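Local structure of alpha-fucosidase GH29 (Fusarium graminearum, 4PSR) at residues N437-L442 with V497-R502. The protein hydrolyses alpha-linked L-fucose from glycans, probably including the alpha-1,6-linked core fucose of glycoproteins. Numbering follows the deposited sequence.
Sequences NALVDL and VPQPER
L439 lies alongside the aliphatic part of Q499, the two side chains pointing the same way, with L439 CD1 3.8 Å from Q499 CG and similarly close to its CB. The first torsion of Q499 sets CG beside L439 CD1, anti to the backbone N (chi1 -170°); a separate bend at chi2 then leads the amide away from the leucine, where NE2 is hydrogen-bonded to R543 O and S545 OG. Next to this overlap is the one direct hydrogen bond between the segments, Q499 N to A438 O at 2.8 Å, nearly straight at the hydrogen (159°), with the donor tilted 26° from the carbonyl plane. Both segments are loops: 437-442 links strands 428-431 and 445-451 of the beta-domain that follows the catalytic TIM barrel, whereas 497-502 leads from strand 485-491 of that domain to strand 504-507 of the next antiparallel sheet. A water on each side of the direct bond extends the pairing. One lies within hydrogen-bonding distance of N437 O and, at 2.7 Å, of Q499 O; the other donates to L439 O (2.8 Å) and to V497 O, each bridging carbonyls that, as two acceptors, could not bond each other. V440 runs beside P498, its CG2 3.8 Å from P498 CA, and the proline also packs on W379 and I381.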
loop_
_atom_site.group_PDB
_atom_site.type_symbol
_atom_site.label_atom_id
_atom_site.label_comp_id
_atom_site.label_asym_id
_atom_site.label_seq_id
_atom_site.Cartn_x
_atom_site.Cartn_y
_atom_site.Cartn_z
ATOM N N ASN A 437 -5.399 24.400 23.952
ATOM C CA ASN A 437 -6.100 24.967 22.798
ATOM C C ASN A 437 -6.924 23.883 22.117
ATOM O O ASN A 437 -7.971 24.150 21.529
ATOM C CB ASN A 437 -5.141 25.577 21.767
ATOM C CG ASN A 437 -4.573 26.908 22.203
ATOM O OD1 ASN A 437 -5.060 27.520 23.152
ATOM N ND2 ASN A 437 -3.548 27.377 21.496
ATOM N N ALA A 438 -6.448 22.649 22.231
ATOM C CA ALA A 438 -7.158 21.504 21.664
ATOM C C ALA A 438 -8.361 21.098 22.511
ATOM O O ALA A 438 -9.021 20.116 22.206
ATOM C CB ALA A 438 -6.204 20.328 21.512
ATOM N N LEU A 439 -8.624 21.842 23.589
ATOM C CA LEU A 439 -9.778 21.595 24.462
ATOM C C LEU A 439 -9.718 20.188 25.032
ATOM O O LEU A 439 -10.741 19.533 25.209
ATOM C CB LEU A 439 -11.107 21.828 23.728
ATOM C CG LEU A 439 -11.265 23.137 22.941
ATOM C CD1 LEU A 439 -12.669 23.293 22.353
ATOM C CD2 LEU A 439 -10.948 24.307 23.841
ATOM N N VAL A 440 -8.507 19.732 25.323
ATOM C CA VAL A 440 -8.283 18.394 25.842
ATOM C C VAL A 440 -8.074 18.416 27.363
ATOM O O VAL A 440 -7.250 19.173 27.870
ATOM C CB VAL A 440 -7.057 17.778 25.110
ATOM C CG1 VAL A 440 -6.373 16.706 25.919
ATOM C CG2 VAL A 440 -7.492 17.221 23.747
ATOM N N ASP A 441 -8.837 17.589 28.078
ATOM C CA ASP A 441 -8.682 17.437 29.528
ATOM C C ASP A 441 -7.787 16.243 29.780
ATOM O O ASP A 441 -8.116 15.124 29.396
ATOM C CB ASP A 441 -10.043 17.229 30.201
ATOM C CG ASP A 441 -9.986 17.374 31.725
ATOM O OD1 ASP A 441 -8.981 16.960 32.359
ATOM O OD2 ASP A 441 -10.967 17.900 32.290
ATOM N N LEU A 442 -6.645 16.482 30.415
ATOM C CA LEU A 442 -5.679 15.427 30.677
ATOM C C LEU A 442 -5.779 14.792 32.073
ATOM O O LEU A 442 -4.869 14.081 32.499
ATOM C CB LEU A 442 -4.252 15.928 30.434
ATOM C CG LEU A 442 -3.877 16.240 28.976
ATOM C CD1 LEU A 442 -2.433 16.721 28.937
ATOM C CD2 LEU A 442 -4.036 15.022 28.059
ATOM N N VAL A 497 -10.911 13.442 22.880
ATOM C CA VAL A 497 -11.167 13.873 21.508
ATOM C C VAL A 497 -10.658 15.295 21.305
ATOM O O VAL A 497 -11.217 16.262 21.850
ATOM C CB VAL A 497 -12.649 13.797 21.164
ATOM C CG1 VAL A 497 -12.899 14.232 19.704
ATOM C CG2 VAL A 497 -13.148 12.373 21.395
ATOM N N PRO A 498 -9.588 15.447 20.528
ATOM C CA PRO A 498 -9.047 16.790 20.357
ATOM C C PRO A 498 -9.922 17.682 19.477
ATOM O O PRO A 498 -10.668 17.222 18.589
ATOM C CB PRO A 498 -7.701 16.520 19.687
ATOM C CG PRO A 498 -7.947 15.261 18.896
ATOM C CD PRO A 498 -8.848 14.443 19.736
ATOM N N GLN A 499 -9.824 18.985 19.727
ATOM C CA GLN A 499 -10.413 19.975 18.859
ATOM C C GLN A 499 -9.347 20.507 17.892
ATOM O O GLN A 499 -8.409 21.160 18.303
ATOM C CB GLN A 499 -10.986 21.135 19.687
ATOM C CG GLN A 499 -11.837 22.086 18.881
ATOM C CD GLN A 499 -13.131 21.450 18.401
ATOM O OE1 GLN A 499 -13.689 20.571 19.061
ATOM N NE2 GLN A 499 -13.604 21.876 17.250
ATOM N N PRO A 500 -9.479 20.221 16.588
ATOM C CA PRO A 500 -8.485 20.743 15.645
ATOM C C PRO A 500 -8.450 22.268 15.626
ATOM O O PRO A 500 -9.499 22.889 15.866
ATOM C CB PRO A 500 -8.984 20.221 14.285
ATOM C CG PRO A 500 -9.774 19.004 14.632
ATOM C CD PRO A 500 -10.470 19.360 15.924
ATOM N N GLU A 501 -7.298 22.859 15.312
ATOM C CA GLU A 501 -7.190 24.314 15.218
ATOM C C GLU A 501 -8.185 24.858 14.214
ATOM O O GLU A 501 -8.880 25.838 14.477
ATOM C CB GLU A 501 -5.775 24.773 14.831
ATOM C CG GLU A 501 -5.651 26.306 14.869
ATOM C CD GLU A 501 -4.350 26.839 14.309
ATOM O OE1 GLU A 501 -3.562 26.050 13.757
ATOM O OE2 GLU A 501 -4.123 28.063 14.422
ATOM N N ARG A 502 -8.246 24.231 13.044
ATOM C CA ARG A 502 -9.302 24.509 12.093
ATOM C C ARG A 502 -9.940 23.185 11.730
ATOM O O ARG A 502 -9.295 22.303 11.170
ATOM C CB ARG A 502 -8.764 25.165 10.819
ATOM C CG ARG A 502 -8.125 26.517 11.030
ATOM C CD ARG A 502 -9.172 27.584 11.291
ATOM N NE ARG A 502 -8.547 28.872 11.595
ATOM C CZ ARG A 502 -8.305 29.330 12.823
ATOM N NH1 ARG A 502 -8.647 28.626 13.897
ATOM N NH2 ARG A 502 -7.725 30.511 12.977
HETATM O O HOH W 1 -8.413 23.856 18.825
HETATM O O HOH W 2 -11.874 17.302 24.043
#